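Local coordinates for protein esterase (uncultured bacterium FLS12, PDB 4RGY) that hydrolyses esters as a low-temperature-active alkaline esterase, with a chain that belongs to the alpha/beta hydrolase clan, at residues E42-H50 against L103-A114; L191-A199 against R224-L234. All blocks are in the same frame, centred on the assembly; numbering follows the deposited sequence.

The chain begins with the antiparallel strands 2-11 and 16-25. It then reaches contact 1, where 42-50 enters the inner strand 45-49. This contact closes a loop of 52 residues, which holds helices 58-62 and 65-68, the neighbouring strand 75-79 and the first half of helix 95-110. Contact 2 follows in series and opens only after contact 1 has closed. It spans 24 residues, from helix 191-200 through strand 207-213 to helix 219-232. The two contacts neither nest nor cross. Their centres lie about 28 Å apart, on opposite sides of the chain's centre. Contact 1 ties a helix to a strand inside the sheet, whereas contact 2 joins two helices near the sheet's 236-241 end.

Contact 1 (E42-H50 against L103-A114); sequences EHPTLFLLH and LPALARSFFPLA
Phe47 has the largest buried area here, and its ring lies against the helix turn of Leu103 and Pro104. Its CG stands anti to the carbonyl carbon (chi1 -67°), which carries the ring out toward helix 103-110. Leu103 CD2 meets the ring edge, 3.9 Å from Phe47 CE2. Pro104 lies crosswise to the Phe47 side chain, with Pro104 CB 3.9 Å from Phe47 CZ.

Past the helix end, an inverse gamma turn centred on Pro112 brings the chain back to the strand's entrance. A single beta bridge forms there between His43 and Leu113. His43 N donates to Pro112 O (2.9 Å), and Ala114 N donates to His43 O (2.8 Å, almost straight at 171°). Thr45 OG1 also donates to His43 O, from the opposite face of that carbonyl, so two bonds grip the oxygen. Leu113 CB and CD2 cover the same hydroxyl, each 3.5 Å from Thr45 OG1. Ala114 CB packs on the 42-43 backbone, 3.3 Å from His43 O and also against Glu42 O. Ala114 O accepts from Arg108 NE (3.0 Å), which ties this return to the helix.

The arrangement fits the alpha/beta hydrolase fold. Phe110 packs edge-to-face on Phe5 of the second subunit. Helix 95-110 is part of a beta-alpha-beta crossover from strand 75-79 to strand 120-125, the two strands that flank 45-49.

Contact 2 (L191-A199 against R224-L234); sequences LFALAERMA and RFRDHVRGLGL
Helices 191-199 and 224-232 run nearly parallel, 17° apart with axes 9.9 Å from each other, and their backbones come close at Phe192-Phe225 and Ala195-Val229. They are neighbouring helices of the alpha/beta hydrolase fold, and the second belongs to the beta-alpha-beta unit of strands 207-213 and 236-241.

Phe192, Phe225 and His228 form an aromatic cluster. The edge of Phe225 points at the face of Phe192 in a T-shaped pair, with planes at 85° and centroids 5.4 Å apart. The His228 ring is sandwiched: Phe192 CD2 lies over one face and Leu232 CD1 over the other. With its CG anti to the backbone N (chi1 175°), His228 reaches across to the first helix, and NE2 donates to Phe192 O (2.8 Å). The bond is bent. Glu196 N reaches the same oxygen from the opposite face of the carbonyl. A leucine in place of His228 would probably cost Phe192 O its cross-helix donor and leave the two helices without this polar link.

Arg224 lies near the Phe192 ring, but its guanidinium makes salt bridges to Asp221 and Asp154.

Further along, Ala195 CB touches both Val229 CG1 (3.7 Å) and Leu234 CD2 (3.8 Å), which lie on the same side of it. Helix 224-232 ends in a Schellman motif with Gly233 at positive phi. The chain beyond it turns Leu234 in toward the first helix. There Leu234 CD1 presses on Met198 CG at 3.4 Å, closer than two such carbons normally sit.

Contact 1 (E42-H50 against L103-A114)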
loop_
_atom_site.group_PDB
_atom_site.type_symbol
_atom_site.label_atom_id
_atom_site.label_comp_id
_atom_site.label_asym_id
_atom_site.label_seq_id
_atom_site.Cartn_x
_atom_site.Cartn_y
_atom_site.Cartn_z
ATOM N N GLU A 42 11.125 22.880 3.366
ATOM C CA GLU A 42 9.871 23.111 4.070
ATOM C C GLU A 42 8.772 23.472 3.086
ATOM O O GLU A 42 8.426 24.646 2.917
ATOM C CB GLU A 42 10.038 24.213 5.112
ATOM C CG GLU A 42 11.070 23.893 6.180
ATOM C CD GLU A 42 11.399 25.101 7.033
ATOM O OE1 GLU A 42 12.343 25.840 6.680
ATOM O OE2 GLU A 42 10.710 25.310 8.053
ATOM N N HIS A 43 8.219 22.451 2.443
ATOM C CA HIS A 43 7.211 22.650 1.416
ATOM C C HIS A 43 5.932 23.204 2.003
ATOM O O HIS A 43 5.471 22.722 3.026
ATOM C CB HIS A 43 6.905 21.323 0.719
ATOM C CG HIS A 43 8.005 20.855 -0.182
ATOM N ND1 HIS A 43 8.281 21.469 -1.383
ATOM C CD2 HIS A 43 8.900 19.847 -0.057
ATOM C CE1 HIS A 43 9.297 20.858 -1.967
ATOM N NE2 HIS A 43 9.696 19.871 -1.182
ATOM N N PRO A 44 5.352 24.217 1.342
ATOM C CA PRO A 44 3.989 24.612 1.696
ATOM C C PRO A 44 3.099 23.375 1.604
ATOM O O PRO A 44 3.338 22.497 0.757
ATOM C CB PRO A 44 3.627 25.628 0.612
ATOM C CG PRO A 44 4.947 26.187 0.167
ATOM C CD PRO A 44 5.902 25.036 0.248
ATOM N N THR A 45 2.111 23.291 2.487
ATOM C CA THR A 45 1.342 22.064 2.627
ATOM C C THR A 45 -0.151 22.318 2.625
ATOM O O THR A 45 -0.656 23.182 3.351
ATOM C CB THR A 45 1.733 21.313 3.914
ATOM O OG1 THR A 45 3.121 20.963 3.836
ATOM C CG2 THR A 45 0.916 20.023 4.076
ATOM N N LEU A 46 -0.853 21.555 1.793
ATOM C CA LEU A 46 -2.310 21.532 1.824
ATOM C C LEU A 46 -2.786 20.286 2.564
ATOM O O LEU A 46 -2.465 19.161 2.173
ATOM C CB LEU A 46 -2.871 21.545 0.400
ATOM C CG LEU A 46 -4.363 21.258 0.225
ATOM C CD1 LEU A 46 -5.192 22.396 0.805
ATOM C CD2 LEU A 46 -4.711 21.039 -1.248
ATOM N N PHE A 47 -3.544 20.499 3.630
ATOM C CA PHE A 47 -4.219 19.407 4.320
ATOM C C PHE A 47 -5.564 19.241 3.642
ATOM O O PHE A 47 -6.364 20.178 3.610
ATOM C CB PHE A 47 -4.356 19.719 5.813
ATOM C CG PHE A 47 -3.033 19.749 6.524
ATOM C CD1 PHE A 47 -2.230 20.886 6.500
ATOM C CD2 PHE A 47 -2.564 18.615 7.179
ATOM C CE1 PHE A 47 -0.983 20.892 7.137
ATOM C CE2 PHE A 47 -1.333 18.614 7.817
ATOM C CZ PHE A 47 -0.537 19.750 7.795
ATOM N N LEU A 48 -5.798 18.058 3.081
ATOM C CA LEU A 48 -6.924 17.827 2.176
ATOM C C LEU A 48 -7.810 16.750 2.780
ATOM O O LEU A 48 -7.424 15.578 2.877
ATOM C CB LEU A 48 -6.400 17.429 0.793
ATOM C CG LEU A 48 -7.413 17.261 -0.343
ATOM C CD1 LEU A 48 -8.257 18.519 -0.563
ATOM C CD2 LEU A 48 -6.688 16.886 -1.629
ATOM N N LEU A 49 -8.987 17.184 3.228
ATOM C CA LEU A 49 -9.845 16.388 4.101
ATOM C C LEU A 49 -10.959 15.649 3.365
ATOM O O LEU A 49 -11.582 16.184 2.440
ATOM C CB LEU A 49 -10.434 17.285 5.175
ATOM C CG LEU A 49 -9.401 18.161 5.890
ATOM C CD1 LEU A 49 -10.085 18.988 6.971
ATOM C CD2 LEU A 49 -8.262 17.324 6.455
ATOM N N HIS A 50 -11.211 14.414 3.792
ATOM C CA HIS A 50 -12.219 13.567 3.142
ATOM C C HIS A 50 -13.640 13.830 3.620
ATOM O O HIS A 50 -13.869 14.546 4.592
ATOM C CB HIS A 50 -11.875 12.077 3.290
ATOM C CG HIS A 50 -11.946 11.549 4.696
ATOM N ND1 HIS A 50 -13.131 11.428 5.399
ATOM C CD2 HIS A 50 -10.974 11.092 5.522
ATOM C CE1 HIS A 50 -12.880 10.914 6.593
ATOM N NE2 HIS A 50 -11.578 10.708 6.694
ATOM N N LEU A 103 -1.990 15.474 14.145
ATOM C CA LEU A 103 -1.762 15.093 12.761
ATOM C C LEU A 103 -0.798 16.025 12.031
ATOM O O LEU A 103 0.140 15.540 11.399
ATOM C CB LEU A 103 -3.085 14.969 12.021
ATOM C CG LEU A 103 -3.074 14.396 10.619
ATOM C CD1 LEU A 103 -4.417 13.935 10.528
ATOM C CD2 LEU A 103 -2.834 15.427 9.547
ATOM N N PRO A 104 -1.000 17.356 12.118
ATOM C CA PRO A 104 -0.018 18.230 11.470
ATOM C C PRO A 104 1.378 18.065 12.070
ATOM O O PRO A 104 2.367 18.088 11.332
ATOM C CB PRO A 104 -0.564 19.635 11.732
ATOM C CG PRO A 104 -2.020 19.432 11.986
ATOM C CD PRO A 104 -2.128 18.124 12.683
ATOM N N ALA A 105 1.465 17.878 13.384
ATOM C CA ALA A 105 2.760 17.656 14.020
ATOM C C ALA A 105 3.427 16.393 13.493
ATOM O O ALA A 105 4.626 16.389 13.209
ATOM C CB ALA A 105 2.626 17.594 15.540
ATOM N N LEU A 106 2.657 15.314 13.367
ATOM C CA LEU A 106 3.213 14.058 12.873
ATOM C C LEU A 106 3.669 14.189 11.423
ATOM O O LEU A 106 4.751 13.734 11.049
ATOM C CB LEU A 106 2.193 12.927 13.004
ATOM C CG LEU A 106 1.945 12.416 14.427
ATOM C CD1 LEU A 106 0.742 11.493 14.461
ATOM C CD2 LEU A 106 3.171 11.705 14.995
ATOM N N ALA A 107 2.844 14.812 10.594
ATOM C CA ALA A 107 3.217 15.004 9.202
ATOM C C ALA A 107 4.513 15.798 9.088
ATOM O O ALA A 107 5.401 15.436 8.314
ATOM C CB ALA A 107 2.093 15.688 8.432
ATOM N N ARG A 108 4.632 16.857 9.881
ATOM C CA ARG A 108 5.824 17.698 9.856
ATOM C C ARG A 108 7.055 16.984 10.420
ATOM O O ARG A 108 8.185 17.289 10.036
ATOM C CB ARG A 108 5.550 19.002 10.615
ATOM C CG ARG A 108 4.654 19.952 9.841
ATOM C CD ARG A 108 4.024 21.002 10.743
ATOM N NE ARG A 108 3.193 21.910 9.958
ATOM C CZ ARG A 108 2.144 22.565 10.440
ATOM N NH1 ARG A 108 1.790 22.413 11.708
ATOM N NH2 ARG A 108 1.446 23.364 9.642
ATOM N N SER A 109 6.839 16.029 11.318
ATOM C CA SER A 109 7.943 15.253 11.879
ATOM C C SER A 109 8.473 14.230 10.865
ATOM O O SER A 109 9.672 13.946 10.829
ATOM C CB SER A 109 7.518 14.561 13.178
ATOM O OG SER A 109 6.805 13.356 12.934
ATOM N N PHE A 110 7.589 13.700 10.020
ATOM C CA PHE A 110 7.981 12.686 9.043
ATOM C C PHE A 110 8.573 13.296 7.769
ATOM O O PHE A 110 9.506 12.746 7.169
ATOM C CB PHE A 110 6.767 11.863 8.602
ATOM C CG PHE A 110 6.097 11.079 9.699
ATOM C CD1 PHE A 110 6.782 10.682 10.839
ATOM C CD2 PHE A 110 4.763 10.711 9.561
ATOM C CE1 PHE A 110 6.133 9.946 11.831
ATOM C CE2 PHE A 110 4.112 9.986 10.541
ATOM C CZ PHE A 110 4.792 9.605 11.679
ATOM N N PHE A 111 7.987 14.405 7.321
ATOM C CA PHE A 111 8.232 14.950 5.990
ATOM C C PHE A 111 8.732 16.390 6.054
ATOM O O PHE A 111 8.520 17.081 7.055
ATOM C CB PHE A 111 6.952 14.868 5.135
ATOM C CG PHE A 111 6.482 13.458 4.873
ATOM C CD1 PHE A 111 7.206 12.617 4.034
ATOM C CD2 PHE A 111 5.321 12.980 5.459
ATOM C CE1 PHE A 111 6.776 11.322 3.791
ATOM C CE2 PHE A 111 4.890 11.680 5.216
ATOM C CZ PHE A 111 5.622 10.857 4.375
ATOM N N PRO A 112 9.398 16.850 4.988
ATOM C CA PRO A 112 9.963 18.205 4.973
ATOM C C PRO A 112 8.887 19.239 4.651
ATOM O O PRO A 112 8.879 19.850 3.578
ATOM C CB PRO A 112 11.024 18.119 3.869
ATOM C CG PRO A 112 10.509 17.083 2.941
ATOM C CD PRO A 112 9.813 16.068 3.809
ATOM N N LEU A 113 7.981 19.415 5.609
ATOM C CA LEU A 113 6.828 20.291 5.450
ATOM C C LEU A 113 6.988 21.593 6.222
ATOM O O LEU A 113 7.546 21.614 7.323
ATOM C CB LEU A 113 5.571 19.572 5.935
ATOM C CG LEU A 113 5.302 18.184 5.349
ATOM C CD1 LEU A 113 3.979 17.675 5.885
ATOM C CD2 LEU A 113 5.288 18.201 3.837
ATOM N N ALA A 114 6.483 22.675 5.636
ATOM C CA ALA A 114 6.460 23.980 6.300
ATOM C C ALA A 114 5.598 23.977 7.554
ATOM O O ALA A 114 4.690 23.159 7.704
ATOM C CB ALA A 114 5.967 25.052 5.343
#

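Contact 2 (L191-A199 against R224-L234)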
loop_
_atom_site.group_PDB
_atom_site.type_symbol
_atom_site.label_atom_id
_atom_site.label_comp_id
_atom_site.label_asym_id
_atom_site.label_seq_id
_atom_site.Cartn_x
_atom_site.Cartn_y
_atom_site.Cartn_z
ATOM N N LEU A 191 -20.369 26.566 12.793
ATOM C CA LEU A 191 -19.644 27.469 11.888
ATOM C C LEU A 191 -20.283 28.853 11.791
ATOM O O LEU A 191 -19.580 29.836 11.538
ATOM C CB LEU A 191 -19.521 26.885 10.479
ATOM C CG LEU A 191 -18.795 25.557 10.322
ATOM C CD1 LEU A 191 -18.710 25.243 8.844
ATOM C CD2 LEU A 191 -17.411 25.632 10.939
ATOM N N PHE A 192 -21.597 28.931 11.990
ATOM C CA PHE A 192 -22.274 30.226 11.941
ATOM C C PHE A 192 -21.787 31.116 13.082
ATOM O O PHE A 192 -21.520 32.301 12.880
ATOM C CB PHE A 192 -23.794 30.057 11.980
ATOM C CG PHE A 192 -24.380 29.500 10.715
ATOM C CD1 PHE A 192 -24.130 28.181 10.329
ATOM C CD2 PHE A 192 -25.172 30.293 9.897
ATOM C CE1 PHE A 192 -24.662 27.667 9.151
ATOM C CE2 PHE A 192 -25.720 29.786 8.732
ATOM C CZ PHE A 192 -25.468 28.472 8.354
ATOM N N ALA A 193 -21.629 30.532 14.266
ATOM C CA ALA A 193 -21.097 31.253 15.416
ATOM C C ALA A 193 -19.629 31.603 15.223
ATOM O O ALA A 193 -19.190 32.713 15.548
ATOM C CB ALA A 193 -21.286 30.427 16.698
ATOM N N LEU A 194 -18.852 30.659 14.697
ATOM C CA LEU A 194 -17.443 30.914 14.450
ATOM C C LEU A 194 -17.263 32.070 13.460
ATOM O O LEU A 194 -16.360 32.895 13.625
ATOM C CB LEU A 194 -16.735 29.648 13.955
ATOM C CG LEU A 194 -16.731 28.462 14.941
ATOM C CD1 LEU A 194 -15.993 27.292 14.324
ATOM C CD2 LEU A 194 -16.115 28.817 16.289
ATOM N N ALA A 195 -18.124 32.129 12.446
ATOM C CA ALA A 195 -18.084 33.214 11.477
ATOM C C ALA A 195 -18.350 34.562 12.153
ATOM O O ALA A 195 -17.711 35.556 11.829
ATOM C CB ALA A 195 -19.072 32.959 10.346
ATOM N N GLU A 196 -19.275 34.599 13.109
ATOM C CA GLU A 196 -19.508 35.829 13.872
ATOM C C GLU A 196 -18.262 36.281 14.634
ATOM O O GLU A 196 -17.972 37.477 14.728
ATOM C CB GLU A 196 -20.709 35.686 14.820
ATOM C CG GLU A 196 -22.035 35.500 14.096
ATOM C CD GLU A 196 -23.232 35.790 14.971
ATOM O OE1 GLU A 196 -23.274 36.878 15.583
ATOM O OE2 GLU A 196 -24.129 34.925 15.051
ATOM N N ARG A 197 -17.515 35.329 15.190
ATOM C CA ARG A 197 -16.256 35.676 15.843
ATOM C C ARG A 197 -15.295 36.303 14.844
ATOM O O ARG A 197 -14.685 37.340 15.116
ATOM C CB ARG A 197 -15.572 34.443 16.436
ATOM C CG ARG A 197 -16.418 33.609 17.362
ATOM C CD ARG A 197 -15.566 32.437 17.833
ATOM N NE ARG A 197 -16.294 31.539 18.713
ATOM C CZ ARG A 197 -15.742 30.529 19.381
ATOM N NH1 ARG A 197 -14.447 30.274 19.255
ATOM N NH2 ARG A 197 -16.496 29.770 20.157
ATOM N N MET A 198 -15.152 35.664 13.687
ATOM C CA MET A 198 -14.201 36.125 12.688
ATOM C C MET A 198 -14.526 37.519 12.160
ATOM O O MET A 198 -13.627 38.308 11.880
ATOM C CB MET A 198 -14.134 35.138 11.527
ATOM C CG MET A 198 -13.009 35.434 10.563
ATOM S SD MET A 198 -11.922 34.022 10.407
ATOM C CE MET A 198 -11.714 33.686 12.159
ATOM N N ALA A 199 -15.811 37.824 12.042
ATOM C CA ALA A 199 -16.240 39.103 11.488
ATOM C C ALA A 199 -15.813 40.274 12.372
ATOM O O ALA A 199 -15.713 41.411 11.903
ATOM C CB ALA A 199 -17.731 39.100 11.300
ATOM N N ARG A 224 -27.530 29.184 2.890
ATOM C CA ARG A 224 -27.749 29.831 4.183
ATOM C C ARG A 224 -26.435 30.276 4.836
ATOM O O ARG A 224 -26.353 31.381 5.389
ATOM C CB ARG A 224 -28.589 28.944 5.103
ATOM C CG ARG A 224 -30.063 28.923 4.683
ATOM C CD ARG A 224 -30.967 28.213 5.690
ATOM N NE ARG A 224 -30.536 26.843 5.922
ATOM C CZ ARG A 224 -29.835 26.472 6.983
ATOM N NH1 ARG A 224 -29.512 27.380 7.894
ATOM N NH2 ARG A 224 -29.452 25.212 7.129
ATOM N N PHE A 225 -25.394 29.451 4.733
ATOM C CA PHE A 225 -24.101 29.846 5.291
ATOM C C PHE A 225 -23.511 31.024 4.508
ATOM O O PHE A 225 -22.995 31.972 5.104
ATOM C CB PHE A 225 -23.118 28.662 5.335
ATOM C CG PHE A 225 -21.774 29.020 5.913
ATOM C CD1 PHE A 225 -21.585 29.095 7.288
ATOM C CD2 PHE A 225 -20.699 29.292 5.081
ATOM C CE1 PHE A 225 -20.348 29.438 7.817
ATOM C CE2 PHE A 225 -19.458 29.629 5.610
ATOM C CZ PHE A 225 -19.287 29.695 6.977
ATOM N N ARG A 226 -23.573 30.954 3.181
ATOM C CA ARG A 226 -23.102 32.040 2.329
ATOM C C ARG A 226 -23.769 33.359 2.696
ATOM O O ARG A 226 -23.086 34.372 2.893
ATOM C CB ARG A 226 -23.395 31.723 0.866
ATOM C CG ARG A 226 -22.899 32.803 -0.095
ATOM C CD ARG A 226 -23.623 32.744 -1.431
ATOM N NE ARG A 226 -25.022 33.137 -1.290
ATOM C CZ ARG A 226 -25.914 33.057 -2.269
ATOM N NH1 ARG A 226 -25.551 32.571 -3.450
ATOM N NH2 ARG A 226 -27.167 33.440 -2.064
ATOM N N ASP A 227 -25.096 33.343 2.797
ATOM C CA ASP A 227 -25.842 34.565 3.092
ATOM C C ASP A 227 -25.468 35.093 4.477
ATOM O O ASP A 227 -25.336 36.299 4.685
ATOM C CB ASP A 227 -27.352 34.323 2.983
ATOM C CG ASP A 227 -27.819 34.134 1.546
ATOM O OD1 ASP A 227 -27.023 34.366 0.615
ATOM O OD2 ASP A 227 -28.983 33.731 1.364
ATOM N N HIS A 228 -25.237 34.177 5.414
ATOM C CA HIS A 228 -24.817 34.558 6.753
ATOM C C HIS A 228 -23.477 35.279 6.730
ATOM O O HIS A 228 -23.354 36.394 7.252
ATOM C CB HIS A 228 -24.746 33.314 7.639
ATOM C CG HIS A 228 -24.204 33.560 9.012
ATOM N ND1 HIS A 228 -24.884 34.288 9.965
ATOM C CD2 HIS A 228 -23.069 33.123 9.608
ATOM C CE1 HIS A 228 -24.178 34.303 11.086
ATOM N NE2 HIS A 228 -23.071 33.608 10.892
ATOM N N VAL A 229 -22.466 34.668 6.117
ATOM C CA VAL A 229 -21.143 35.287 6.144
ATOM C C VAL A 229 -21.092 36.586 5.332
ATOM O O VAL A 229 -20.380 37.520 5.705
ATOM C CB VAL A 229 -20.003 34.310 5.750
ATOM C CG1 VAL A 229 -19.972 33.135 6.714
ATOM C CG2 VAL A 229 -20.146 33.832 4.309
ATOM N N ARG A 230 -21.847 36.648 4.244
ATOM C CA ARG A 230 -21.886 37.858 3.424
ATOM C C ARG A 230 -22.521 39.016 4.165
ATOM O O ARG A 230 -22.075 40.156 4.032
ATOM C CB ARG A 230 -22.665 37.606 2.148
ATOM C CG ARG A 230 -21.850 36.900 1.123
ATOM C CD ARG A 230 -22.735 36.245 0.103
ATOM N NE ARG A 230 -22.095 36.140 -1.204
ATOM C CZ ARG A 230 -20.922 35.567 -1.477
ATOM N NH1 ARG A 230 -20.163 34.992 -0.537
ATOM N NH2 ARG A 230 -20.500 35.585 -2.737
ATOM N N GLY A 231 -23.563 38.726 4.935
ATOM C CA GLY A 231 -24.224 39.739 5.741
ATOM C C GLY A 231 -23.330 40.231 6.863
ATOM O O GLY A 231 -23.508 41.344 7.377
ATOM N N LEU A 232 -22.374 39.392 7.267
ATOM C CA LEU A 232 -21.423 39.771 8.309
ATOM C C LEU A 232 -20.261 40.601 7.795
ATOM O O LEU A 232 -19.567 41.242 8.585
ATOM C CB LEU A 232 -20.850 38.530 9.011
ATOM C CG LEU A 232 -21.790 37.662 9.836
ATOM C CD1 LEU A 232 -21.071 36.388 10.259
ATOM C CD2 LEU A 232 -22.265 38.424 11.055
ATOM N N GLY A 233 -20.030 40.580 6.480
ATOM C CA GLY A 233 -18.871 41.249 5.917
ATOM C C GLY A 233 -17.617 40.397 5.843
ATOM O O GLY A 233 -16.534 40.911 5.561
ATOM N N LEU A 234 -17.769 39.096 6.078
ATOM C CA LEU A 234 -16.642 38.167 6.059
ATOM C C LEU A 234 -16.337 37.748 4.621
ATOM O O LEU A 234 -17.183 37.132 3.970
ATOM C CB LEU A 234 -16.988 36.956 6.938
ATOM C CG LEU A 234 -15.940 35.897 7.255
ATOM C CD1 LEU A 234 -14.725 36.556 7.850
ATOM C CD2 LEU A 234 -16.524 34.878 8.214
#